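Putative methylase (Clostridium difficile, PDB 3LDU) probably methylates guanine bases of ribosomal RNA, joining a probably RNA-binding THUMP region to a Rossmann-like methyltransferase domain that can hold GTP. Local coordinates at residues W55-E60 with H166-R171; I117-I122 with L136-E141; I209-A214 with E275-A280; I229-R234 with K239-V244. All blocks are in the same frame, centred on the assembly; numbering follows the deposited sequence.

Contact 1 (W55-E60 with H166-R171); sequences WLRCAE and HKRGYR
Arg168 reaches across to the backbone of 55-60 and supplies the one direct hydrogen bond between segments 55-60 and 166-171. Arg168 NH1 donates to Arg57 O at 3.0 Å with an N-H...O angle of 163°; the acceptor lies near the guanidinium plane, and the donor meets a lone pair in the plane of the carbonyl. A bend at chi2 (75°) brings the guanidinium to this carbonyl. The guanidinium is gripped from several sides, since NE forms a salt bridge with Glu212 and NH2 also bonds to Leu165 O.

Two waters add indirect links. The first accepts from Arg168 NH2 at 2.9 Å and donates to Leu56 O and Ala59 O, bridging the two carbonyls to the guanidinium. The second accepts from His166 N and donates to both Glu60 O and Glu60 OE1. The Glu60 carboxylate passes the His166 ring obliquely and finds its own partners in Arg180 and Thr182, while His166 ND1 pairs with Glu181.

The contact thus joins the loop between helix 48-55 and strand 63-70 of the ferredoxin-like region to the loop between strand 153-159 and helix 181-189, with helices 181-189, 208-217 and 18-27 packed around it.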
# COMPACT_ATOMS: atom_id res chain seq x y z
N TRP A 55 -5.49 7.16 -6.29
CA TRP A 55 -4.84 8.06 -5.34
C TRP A 55 -4.30 7.42 -4.06
O TRP A 55 -3.37 7.96 -3.46
CB TRP A 55 -5.80 9.21 -4.97
CG TRP A 55 -5.89 10.26 -6.05
CD1 TRP A 55 -6.90 10.43 -6.96
CD2 TRP A 55 -4.90 11.23 -6.36
NE1 TRP A 55 -6.60 11.48 -7.80
CE2 TRP A 55 -5.37 11.98 -7.46
CE3 TRP A 55 -3.65 11.56 -5.82
CZ2 TRP A 55 -4.65 13.04 -8.02
CZ3 TRP A 55 -2.93 12.60 -6.37
CH2 TRP A 55 -3.43 13.33 -7.46
N LEU A 56 -4.87 6.30 -3.63
CA LEU A 56 -4.42 5.74 -2.35
C LEU A 56 -3.03 5.09 -2.44
O LEU A 56 -2.83 4.16 -3.24
CB LEU A 56 -5.46 4.73 -1.82
CG LEU A 56 -6.83 5.34 -1.52
CD1 LEU A 56 -7.79 4.22 -1.07
CD2 LEU A 56 -6.73 6.43 -0.45
N ARG A 57 -2.09 5.57 -1.63
CA ARG A 57 -0.71 5.07 -1.62
C ARG A 57 -0.47 3.98 -0.59
O ARG A 57 0.50 3.24 -0.70
CB ARG A 57 0.27 6.21 -1.37
CG ARG A 57 0.06 7.41 -2.27
CD ARG A 57 1.10 8.48 -2.04
NE ARG A 57 0.72 9.74 -2.69
CZ ARG A 57 1.09 10.10 -3.91
NH1 ARG A 57 1.88 9.29 -4.63
NH2 ARG A 57 0.68 11.25 -4.41
N CYS A 58 -1.35 3.89 0.41
CA CYS A 58 -1.16 2.92 1.49
C CYS A 58 -2.13 1.74 1.48
O CYS A 58 -2.07 0.86 2.33
CB CYS A 58 -1.21 3.64 2.84
SG CYS A 58 0.18 4.81 3.03
N ALA A 59 -3.03 1.73 0.50
CA ALA A 59 -3.98 0.62 0.34
C ALA A 59 -3.34 -0.49 -0.46
O ALA A 59 -2.66 -0.23 -1.45
CB ALA A 59 -5.24 1.12 -0.38
N GLU A 60 -3.58 -1.74 -0.07
CA GLU A 60 -3.05 -2.85 -0.85
C GLU A 60 -3.98 -3.17 -2.02
O GLU A 60 -3.56 -3.77 -3.00
CB GLU A 60 -2.87 -4.11 -0.00
CG GLU A 60 -1.89 -3.93 1.14
CD GLU A 60 -0.48 -3.61 0.66
OE1 GLU A 60 -0.02 -4.21 -0.33
OE2 GLU A 60 0.17 -2.76 1.31
N HIS A 166 0.44 -2.04 -4.64
CA HIS A 166 1.84 -1.66 -4.41
C HIS A 166 2.65 -1.71 -5.70
O HIS A 166 3.72 -1.11 -5.80
CB HIS A 166 2.49 -2.51 -3.30
CG HIS A 166 2.79 -3.92 -3.72
ND1 HIS A 166 3.99 -4.28 -4.29
CD2 HIS A 166 2.06 -5.06 -3.61
CE1 HIS A 166 3.98 -5.59 -4.54
NE2 HIS A 166 2.82 -6.08 -4.14
N LYS A 167 2.13 -2.41 -6.71
CA LYS A 167 2.80 -2.45 -7.99
C LYS A 167 2.37 -1.23 -8.79
O LYS A 167 1.36 -1.27 -9.51
CB LYS A 167 2.46 -3.75 -8.73
CG LYS A 167 2.78 -4.99 -7.92
CD LYS A 167 2.53 -6.27 -8.69
CE LYS A 167 2.98 -7.47 -7.87
NZ LYS A 167 3.05 -8.71 -8.69
N ARG A 168 3.09 -0.12 -8.62
CA ARG A 168 2.78 1.11 -9.34
C ARG A 168 3.14 0.97 -10.82
O ARG A 168 2.56 1.63 -11.67
CB ARG A 168 3.53 2.33 -8.77
CG ARG A 168 2.87 3.06 -7.59
CD ARG A 168 3.04 2.25 -6.36
NE ARG A 168 3.07 3.01 -5.11
CZ ARG A 168 2.11 2.97 -4.19
NH1 ARG A 168 2.26 3.64 -3.05
NH2 ARG A 168 1.00 2.26 -4.41
N GLY A 169 4.10 0.09 -11.10
CA GLY A 169 4.57 -0.10 -12.46
C GLY A 169 6.05 0.21 -12.63
O GLY A 169 6.62 -0.05 -13.68
N TYR A 170 6.68 0.76 -11.59
CA TYR A 170 8.08 1.16 -11.72
C TYR A 170 9.07 0.16 -11.13
O TYR A 170 10.28 0.30 -11.34
CB TYR A 170 8.31 2.54 -11.11
CG TYR A 170 8.19 2.63 -9.60
CD1 TYR A 170 7.11 3.28 -9.00
CD2 TYR A 170 9.16 2.08 -8.77
CE1 TYR A 170 7.00 3.38 -7.61
CE2 TYR A 170 9.07 2.18 -7.38
CZ TYR A 170 7.99 2.82 -6.81
OH TYR A 170 7.91 2.92 -5.43
N ARG A 171 8.58 -0.83 -10.39
CA ARG A 171 9.48 -1.78 -9.73
C ARG A 171 9.98 -2.82 -10.72
O ARG A 171 9.23 -3.67 -11.19
CB ARG A 171 8.83 -2.46 -8.52
CG ARG A 171 9.80 -3.36 -7.74
CD ARG A 171 10.50 -2.65 -6.57
NE ARG A 171 9.64 -2.56 -5.39
CZ ARG A 171 9.14 -3.61 -4.74
NH1 ARG A 171 8.37 -3.44 -3.67
NH2 ARG A 171 9.40 -4.85 -5.15
O HOH W 1 -1.39 1.85 -2.80
O HOH W 2 -0.71 -3.99 -2.77

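Contact 2 (I117-I122 with L136-E141); sequences IVKKAI and LKEDKE
The carboxylate of Glu138 is the flat group of this contact, and the ammonium of Lys119 meets one of its two oxygens in a salt bridge. Lys119 NZ lies 2.8 Å from Glu138 OE2 and approaches that oxygen on its syn side, tilted 23° from the carboxylate plane. The other oxygen is also near, with Lys119 NZ 3.2 Å from Glu138 OE1, but the hydrogen bond of the salt bridge runs to OE2. OE1 instead accepts a hydrogen bond from the backbone N of Phe96, so the two oxygens have separate principal partners, which probably limits rotation of the carboxylate.

The two side chains arrive from opposite directions. Lys119 leaves helix 111-129 with CG turned away from its own N (chi1 -178°), then bends at chi2 (66°) and runs extended to NZ; Lys119 CE follows the ammonium to within 3.6 Å of Glu138 OE2. Glu138 comes from the loop that leads to strand 145-150, its chain extended beyond CG. The ring of Phe96 makes a cation-pi contact with Lys119, so Phe96 serves both partners, one through its ring and the other through its backbone.

Within the THUMP region, the pair ties the helix to the loop that follows it, far from the GTP site. Being partly exposed at the surface, the ion pair is probably weakened by solvent screening, and the hydrogen bond from Phe96 N and the cation-pi contact supplement it.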
# COMPACT_ATOMS: atom_id res chain seq x y z
N ILE A 117 -18.48 -23.20 -2.51
CA ILE A 117 -19.87 -22.97 -2.12
C ILE A 117 -20.35 -21.59 -2.60
O ILE A 117 -21.46 -21.45 -3.10
CB ILE A 117 -20.08 -23.12 -0.60
CG1 ILE A 117 -19.98 -24.60 -0.19
CG2 ILE A 117 -21.43 -22.54 -0.17
CD1 ILE A 117 -21.23 -25.43 -0.52
N VAL A 118 -19.49 -20.58 -2.45
CA VAL A 118 -19.83 -19.25 -2.94
C VAL A 118 -19.99 -19.26 -4.47
O VAL A 118 -20.93 -18.67 -5.00
CB VAL A 118 -18.80 -18.18 -2.47
CG1 VAL A 118 -18.94 -16.88 -3.26
CG2 VAL A 118 -18.97 -17.90 -0.98
N LYS A 119 -19.09 -19.94 -5.17
CA LYS A 119 -19.22 -20.11 -6.62
C LYS A 119 -20.59 -20.69 -6.97
O LYS A 119 -21.32 -20.16 -7.80
CB LYS A 119 -18.10 -21.00 -7.17
CG LYS A 119 -18.15 -21.19 -8.68
CD LYS A 119 -17.86 -19.88 -9.42
CE LYS A 119 -17.88 -20.08 -10.94
NZ LYS A 119 -17.36 -18.90 -11.70
N LYS A 120 -20.94 -21.79 -6.32
CA LYS A 120 -22.21 -22.46 -6.60
C LYS A 120 -23.40 -21.52 -6.35
O LYS A 120 -24.34 -21.47 -7.16
CB LYS A 120 -22.34 -23.73 -5.75
CG LYS A 120 -23.60 -24.56 -6.02
CD LYS A 120 -23.48 -25.90 -5.29
CE LYS A 120 -24.72 -26.25 -4.50
NZ LYS A 120 -24.39 -27.14 -3.33
N ALA A 121 -23.37 -20.79 -5.24
CA ALA A 121 -24.44 -19.85 -4.90
C ALA A 121 -24.61 -18.76 -5.95
O ALA A 121 -25.74 -18.44 -6.34
CB ALA A 121 -24.19 -19.23 -3.53
N ILE A 122 -23.50 -18.19 -6.39
CA ILE A 122 -23.56 -17.14 -7.40
C ILE A 122 -24.07 -17.68 -8.74
O ILE A 122 -24.85 -17.03 -9.43
CB ILE A 122 -22.19 -16.44 -7.57
CG1 ILE A 122 -21.77 -15.79 -6.25
CG2 ILE A 122 -22.25 -15.39 -8.69
CD1 ILE A 122 -20.43 -15.02 -6.32
N LEU A 136 -24.15 -21.58 -18.62
CA LEU A 136 -23.94 -20.20 -18.17
C LEU A 136 -22.56 -19.78 -18.65
O LEU A 136 -21.54 -20.21 -18.10
CB LEU A 136 -24.04 -20.09 -16.65
CG LEU A 136 -23.76 -18.71 -16.05
CD1 LEU A 136 -24.89 -18.23 -15.14
CD2 LEU A 136 -22.43 -18.71 -15.29
N LYS A 137 -22.52 -18.97 -19.70
CA LYS A 137 -21.26 -18.56 -20.31
C LYS A 137 -20.53 -17.54 -19.44
O LYS A 137 -21.16 -16.65 -18.86
CB LYS A 137 -21.50 -17.99 -21.71
CG LYS A 137 -20.74 -18.72 -22.81
CD LYS A 137 -21.29 -18.39 -24.18
CE LYS A 137 -20.58 -19.20 -25.26
NZ LYS A 137 -21.16 -18.97 -26.61
N GLU A 138 -19.21 -17.70 -19.35
CA GLU A 138 -18.33 -16.79 -18.63
C GLU A 138 -17.21 -16.33 -19.56
O GLU A 138 -16.05 -16.70 -19.37
CB GLU A 138 -17.72 -17.48 -17.40
CG GLU A 138 -18.59 -17.50 -16.14
CD GLU A 138 -17.81 -17.92 -14.88
OE1 GLU A 138 -17.00 -17.11 -14.37
OE2 GLU A 138 -18.03 -19.06 -14.40
N ASP A 139 -17.55 -15.52 -20.55
CA ASP A 139 -16.58 -15.18 -21.59
C ASP A 139 -16.25 -13.69 -21.73
O ASP A 139 -15.46 -13.31 -22.59
CB ASP A 139 -17.04 -15.73 -22.95
CG ASP A 139 -18.31 -15.07 -23.45
OD1 ASP A 139 -18.92 -14.30 -22.68
OD2 ASP A 139 -18.69 -15.31 -24.62
N LYS A 140 -16.84 -12.85 -20.89
CA LYS A 140 -16.59 -11.41 -20.98
C LYS A 140 -15.61 -10.96 -19.90
O LYS A 140 -14.71 -11.71 -19.51
CB LYS A 140 -17.90 -10.62 -20.91
CG LYS A 140 -18.92 -11.00 -22.00
CD LYS A 140 -18.28 -11.00 -23.38
CE LYS A 140 -19.29 -11.35 -24.48
NZ LYS A 140 -20.33 -10.30 -24.63
N GLU A 141 -15.76 -9.73 -19.41
CA GLU A 141 -14.79 -9.18 -18.46
C GLU A 141 -14.90 -9.76 -17.04
O GLU A 141 -15.93 -10.33 -16.65
CB GLU A 141 -14.81 -7.65 -18.44
CG GLU A 141 -15.93 -7.02 -17.63
CD GLU A 141 -17.28 -7.02 -18.35
OE1 GLU A 141 -17.42 -7.71 -19.39
OE2 GLU A 141 -18.19 -6.31 -17.89

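Contact 3 (I209-A214 with E275-A280); sequences ILIEAA and ENAEIA
Helices 208-217 and 267-280 run side by side in nearly the same direction, their local axes 24° apart and 10.3 Å from each other at closest approach, with Ile211 and Ala277 the nearest pair of alpha carbons. One side chain fills the interface. Ile211 points toward the other helix and spreads its two branches along it. CG2 goes to the C-terminal side, where it meets the methyl group of Ala280 (Ile211 CG2 to Ala280 CB, 3.7 Å). The other branch, placed beside the backbone N by a chi1 of -65°, extends through CG1 past Ala277 and ends with Ile211 CD1 against Asn276 CB at 3.7 Å. The same CD1 also touches the backbone N of Ala277, so the isoleucine packs directly on the helix backbone beside Ala277. No hydrogen bond crosses between these segments; the interface is apolar and buried.

Ile211 and Ala214 also rest on Ile286, while Leu210 and Ala277 reach Phe288, both of strand 286-290. Asn276 lies near Ser206, a residue of the GTP site. Two near-parallel helices packed on one side of a largely parallel sheet are characteristic of the Rossmann-like methyltransferase fold.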
# COMPACT_ATOMS: atom_id res chain seq x y z
N ILE A 209 11.87 4.15 -1.35
CA ILE A 209 11.48 5.19 -0.41
C ILE A 209 11.53 6.56 -1.08
O ILE A 209 10.61 7.36 -0.92
CB ILE A 209 12.37 5.15 0.85
CG1 ILE A 209 11.98 3.91 1.67
CG2 ILE A 209 12.19 6.42 1.69
CD1 ILE A 209 12.83 3.71 2.91
N LEU A 210 12.60 6.84 -1.82
CA LEU A 210 12.75 8.13 -2.47
C LEU A 210 11.79 8.33 -3.64
O LEU A 210 11.26 9.42 -3.83
CB LEU A 210 14.18 8.34 -2.95
CG LEU A 210 15.17 8.41 -1.80
CD1 LEU A 210 16.61 8.42 -2.33
CD2 LEU A 210 14.85 9.63 -0.98
N ILE A 211 11.58 7.29 -4.44
CA ILE A 211 10.56 7.37 -5.49
C ILE A 211 9.18 7.69 -4.90
O ILE A 211 8.48 8.58 -5.39
CB ILE A 211 10.56 6.09 -6.36
CG1 ILE A 211 11.89 5.99 -7.11
CG2 ILE A 211 9.38 6.09 -7.35
CD1 ILE A 211 12.19 4.62 -7.71
N GLU A 212 8.79 6.99 -3.84
CA GLU A 212 7.52 7.31 -3.20
C GLU A 212 7.47 8.74 -2.66
O GLU A 212 6.44 9.42 -2.80
CB GLU A 212 7.15 6.30 -2.11
CG GLU A 212 6.94 4.91 -2.66
CD GLU A 212 5.63 4.79 -3.45
OE1 GLU A 212 4.61 5.35 -3.02
OE2 GLU A 212 5.65 4.12 -4.50
N ALA A 213 8.58 9.20 -2.07
CA ALA A 213 8.61 10.56 -1.57
C ALA A 213 8.52 11.58 -2.69
O ALA A 213 7.81 12.58 -2.56
CB ALA A 213 9.85 10.80 -0.70
N ALA A 214 9.24 11.35 -3.79
CA ALA A 214 9.19 12.26 -4.93
C ALA A 214 7.75 12.33 -5.46
O ALA A 214 7.25 13.41 -5.76
CB ALA A 214 10.14 11.80 -6.04
N GLU A 275 17.05 3.76 -13.00
CA GLU A 275 16.11 3.25 -14.01
C GLU A 275 14.68 3.33 -13.51
O GLU A 275 13.76 3.75 -14.24
CB GLU A 275 16.43 1.79 -14.35
CG GLU A 275 17.70 1.61 -15.17
CD GLU A 275 18.14 0.16 -15.27
OE1 GLU A 275 19.29 -0.09 -15.69
OE2 GLU A 275 17.33 -0.73 -14.91
N ASN A 276 14.48 2.92 -12.26
CA ASN A 276 13.15 2.91 -11.67
C ASN A 276 12.56 4.32 -11.55
O ASN A 276 11.38 4.53 -11.83
CB ASN A 276 13.14 2.19 -10.32
CG ASN A 276 13.24 0.67 -10.45
OD1 ASN A 276 13.23 0.13 -11.56
ND2 ASN A 276 13.34 -0.02 -9.31
N ALA A 277 13.39 5.27 -11.14
CA ALA A 277 12.93 6.66 -11.04
C ALA A 277 12.51 7.20 -12.40
O ALA A 277 11.55 7.95 -12.49
CB ALA A 277 14.00 7.54 -10.42
N GLU A 278 13.22 6.81 -13.46
CA GLU A 278 12.88 7.25 -14.82
C GLU A 278 11.53 6.68 -15.21
O GLU A 278 10.69 7.37 -15.79
CB GLU A 278 13.93 6.78 -15.83
CG GLU A 278 15.29 7.44 -15.66
CD GLU A 278 16.18 7.24 -16.87
OE1 GLU A 278 15.68 6.76 -17.92
OE2 GLU A 278 17.38 7.57 -16.78
N ILE A 279 11.32 5.41 -14.90
CA ILE A 279 10.06 4.76 -15.22
C ILE A 279 8.90 5.42 -14.47
O ILE A 279 7.81 5.62 -15.04
CB ILE A 279 10.11 3.25 -14.93
CG1 ILE A 279 11.09 2.59 -15.91
CG2 ILE A 279 8.73 2.62 -15.10
CD1 ILE A 279 11.51 1.20 -15.53
N ALA A 280 9.15 5.75 -13.21
CA ALA A 280 8.14 6.37 -12.36
C ALA A 280 7.85 7.79 -12.80
O ALA A 280 6.81 8.35 -12.45
CB ALA A 280 8.57 6.34 -10.91

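Contact 4 (I229-R234 with K239-V244); sequences ISEKWR and KIWWDV
Glu231 lays its side chain over the indole of Trp241, a CH-pi contact in the Rossmann-like methyltransferase domain between a short 3-10 segment, residues 229-232, and helix 238-251, which follows it closely. The carboxylate-bearing chain crosses the tryptophan side chain at about a right angle. From CB, the first torsion places CG beside the backbone N and over the ring. Glu231 CG sits 3.5 Å from the centroid of the five-membered ring of Trp241 and only 9° off the ring normal, so CG lies almost directly over the ring centre; CD2 and CE2, the atoms of the ring fusion, are its nearest neighbours. Beyond CG the chain is extended and moves across toward the six-membered ring, with Glu231 CD 4.1 Å from Trp241 CE3. At the tip, Glu231 OE2 lies 3.9 Å from the same Trp241 CE3, while OE1 turns to polar partners outside the contact, a salt bridge with Arg245 and a hydrogen bond from Phe228 N. The carboxylate plane is inclined to the indole by 39°, and these partners probably help to hold it so.

Trp241 itself points toward the 3-10 segment, and its buried indole is packed further by Phe228 and by Ala50, Asn53 and Met54 of helix 48-55. Ser230 approaches from the edge of the ring. Its hydroxyl also bonds to Thr160 O, the stronger of its partners, and the bond to the indole is weak: Trp241 NE1 donates to Ser230 OG at 3.4 Å with an angle of 143°.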
# COMPACT_ATOMS: atom_id res chain seq x y z
N ILE A 229 -8.40 -3.60 -12.93
CA ILE A 229 -9.36 -4.54 -13.51
C ILE A 229 -10.74 -3.92 -13.73
O ILE A 229 -11.40 -4.24 -14.72
CB ILE A 229 -9.47 -5.83 -12.65
CG1 ILE A 229 -10.12 -6.96 -13.44
CG2 ILE A 229 -10.23 -5.55 -11.35
CD1 ILE A 229 -9.39 -7.33 -14.72
N SER A 230 -11.18 -3.02 -12.85
CA SER A 230 -12.53 -2.44 -12.95
C SER A 230 -12.69 -1.43 -14.09
O SER A 230 -13.82 -0.99 -14.39
CB SER A 230 -12.95 -1.77 -11.63
OG SER A 230 -11.96 -0.82 -11.22
N GLU A 231 -11.58 -1.05 -14.72
CA GLU A 231 -11.66 -0.17 -15.87
C GLU A 231 -12.36 -0.85 -17.04
O GLU A 231 -12.85 -0.18 -17.96
CB GLU A 231 -10.27 0.32 -16.30
CG GLU A 231 -9.64 1.28 -15.31
CD GLU A 231 -8.33 1.82 -15.82
OE1 GLU A 231 -7.30 1.15 -15.63
OE2 GLU A 231 -8.34 2.92 -16.42
N LYS A 232 -12.40 -2.18 -17.02
CA LYS A 232 -13.09 -2.93 -18.08
C LYS A 232 -14.56 -3.24 -17.76
O LYS A 232 -15.28 -3.77 -18.61
CB LYS A 232 -12.36 -4.23 -18.40
CG LYS A 232 -10.89 -4.04 -18.79
CD LYS A 232 -10.24 -5.38 -19.09
CE LYS A 232 -8.78 -5.22 -19.49
NZ LYS A 232 -8.63 -4.38 -20.71
N TRP A 233 -15.02 -2.91 -16.56
CA TRP A 233 -16.37 -3.27 -16.15
C TRP A 233 -17.45 -2.52 -16.91
O TRP A 233 -17.48 -1.29 -16.89
CB TRP A 233 -16.57 -3.02 -14.66
CG TRP A 233 -15.82 -3.96 -13.77
CD1 TRP A 233 -15.02 -5.00 -14.15
CD2 TRP A 233 -15.81 -3.95 -12.33
NE1 TRP A 233 -14.50 -5.63 -13.03
CE2 TRP A 233 -14.98 -5.00 -11.91
CE3 TRP A 233 -16.43 -3.14 -11.37
CZ2 TRP A 233 -14.74 -5.27 -10.55
CZ3 TRP A 233 -16.21 -3.41 -10.04
CH2 TRP A 233 -15.37 -4.47 -9.64
N ARG A 234 -18.34 -3.26 -17.55
CA ARG A 234 -19.47 -2.66 -18.26
C ARG A 234 -20.44 -1.99 -17.29
O ARG A 234 -21.23 -1.13 -17.70
CB ARG A 234 -20.21 -3.73 -19.08
CG ARG A 234 -19.44 -4.18 -20.30
CD ARG A 234 -20.15 -5.35 -20.97
NE ARG A 234 -19.96 -6.58 -20.21
CZ ARG A 234 -20.82 -7.59 -20.19
NH1 ARG A 234 -21.96 -7.53 -20.88
NH2 ARG A 234 -20.54 -8.67 -19.47
N LYS A 239 -16.64 6.98 -18.34
CA LYS A 239 -16.30 8.40 -18.34
C LYS A 239 -15.69 8.79 -16.99
O LYS A 239 -14.82 9.66 -16.92
CB LYS A 239 -17.55 9.23 -18.63
CG LYS A 239 -17.34 10.73 -18.62
CD LYS A 239 -18.60 11.44 -19.08
CE LYS A 239 -18.69 12.84 -18.50
NZ LYS A 239 -18.77 12.80 -17.01
N ILE A 240 -16.16 8.14 -15.94
CA ILE A 240 -15.67 8.42 -14.59
C ILE A 240 -14.19 8.06 -14.47
O ILE A 240 -13.38 8.90 -14.06
CB ILE A 240 -16.51 7.73 -13.52
CG1 ILE A 240 -17.83 8.47 -13.35
CG2 ILE A 240 -15.77 7.72 -12.19
CD1 ILE A 240 -18.76 7.87 -12.32
N TRP A 241 -13.84 6.83 -14.84
CA TRP A 241 -12.43 6.43 -14.82
C TRP A 241 -11.60 7.36 -15.70
O TRP A 241 -10.49 7.74 -15.35
CB TRP A 241 -12.24 4.97 -15.28
CG TRP A 241 -11.97 3.98 -14.16
CD1 TRP A 241 -12.78 2.94 -13.76
CD2 TRP A 241 -10.82 3.94 -13.30
NE1 TRP A 241 -12.19 2.26 -12.71
CE2 TRP A 241 -10.99 2.86 -12.41
CE3 TRP A 241 -9.66 4.72 -13.20
CZ2 TRP A 241 -10.05 2.54 -11.44
CZ3 TRP A 241 -8.73 4.40 -12.22
CH2 TRP A 241 -8.93 3.32 -11.36
N TRP A 242 -12.17 7.75 -16.84
CA TRP A 242 -11.44 8.62 -17.75
C TRP A 242 -11.17 10.01 -17.15
O TRP A 242 -10.04 10.50 -17.18
CB TRP A 242 -12.16 8.75 -19.09
CG TRP A 242 -11.20 8.91 -20.21
CD1 TRP A 242 -10.44 7.94 -20.79
CD2 TRP A 242 -10.85 10.14 -20.86
NE1 TRP A 242 -9.64 8.47 -21.77
CE2 TRP A 242 -9.88 9.82 -21.84
CE3 TRP A 242 -11.26 11.46 -20.72
CZ2 TRP A 242 -9.32 10.79 -22.67
CZ3 TRP A 242 -10.71 12.42 -21.55
CH2 TRP A 242 -9.75 12.08 -22.52
N ASP A 243 -12.21 10.62 -16.59
CA ASP A 243 -12.09 11.94 -15.99
C ASP A 243 -11.13 11.92 -14.79
O ASP A 243 -10.38 12.87 -14.57
CB ASP A 243 -13.46 12.47 -15.57
CG ASP A 243 -14.32 12.85 -16.76
OD1 ASP A 243 -13.78 12.91 -17.88
OD2 ASP A 243 -15.53 13.11 -16.57
N VAL A 244 -11.18 10.83 -14.02
CA VAL A 244 -10.29 10.69 -12.87
C VAL A 244 -8.82 10.60 -13.27
O VAL A 244 -7.96 11.22 -12.65
CB VAL A 244 -10.69 9.49 -11.98
CG1 VAL A 244 -9.57 9.16 -10.98
CG2 VAL A 244 -11.99 9.80 -11.25

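In the fold
Contacts 1 and 2 close before contacts 3 and 4 open, contact 2 lying within the span bridged by contact 1 and contact 4 within that bridged by contact 3. Contacts 1 and 3, with centres about 12 Å apart, meet through Glu212 of helix 208-217, whose OE2 receives both Arg168 and Tyr170; this couples the loop between strand 153-159 and helix 181-189 to the Rossmann-like core near the GTP site. Contacts 2 and 4, about 22 Å between centres, are joined by the salt bridge of Glu141 and Arg234, linking the THUMP and methyltransferase regions. Contacts 2 and 3 are the farthest apart, about 40 Å between centres; the four contacts span from the THUMP region, probably RNA-binding, to the methyltransferase domain.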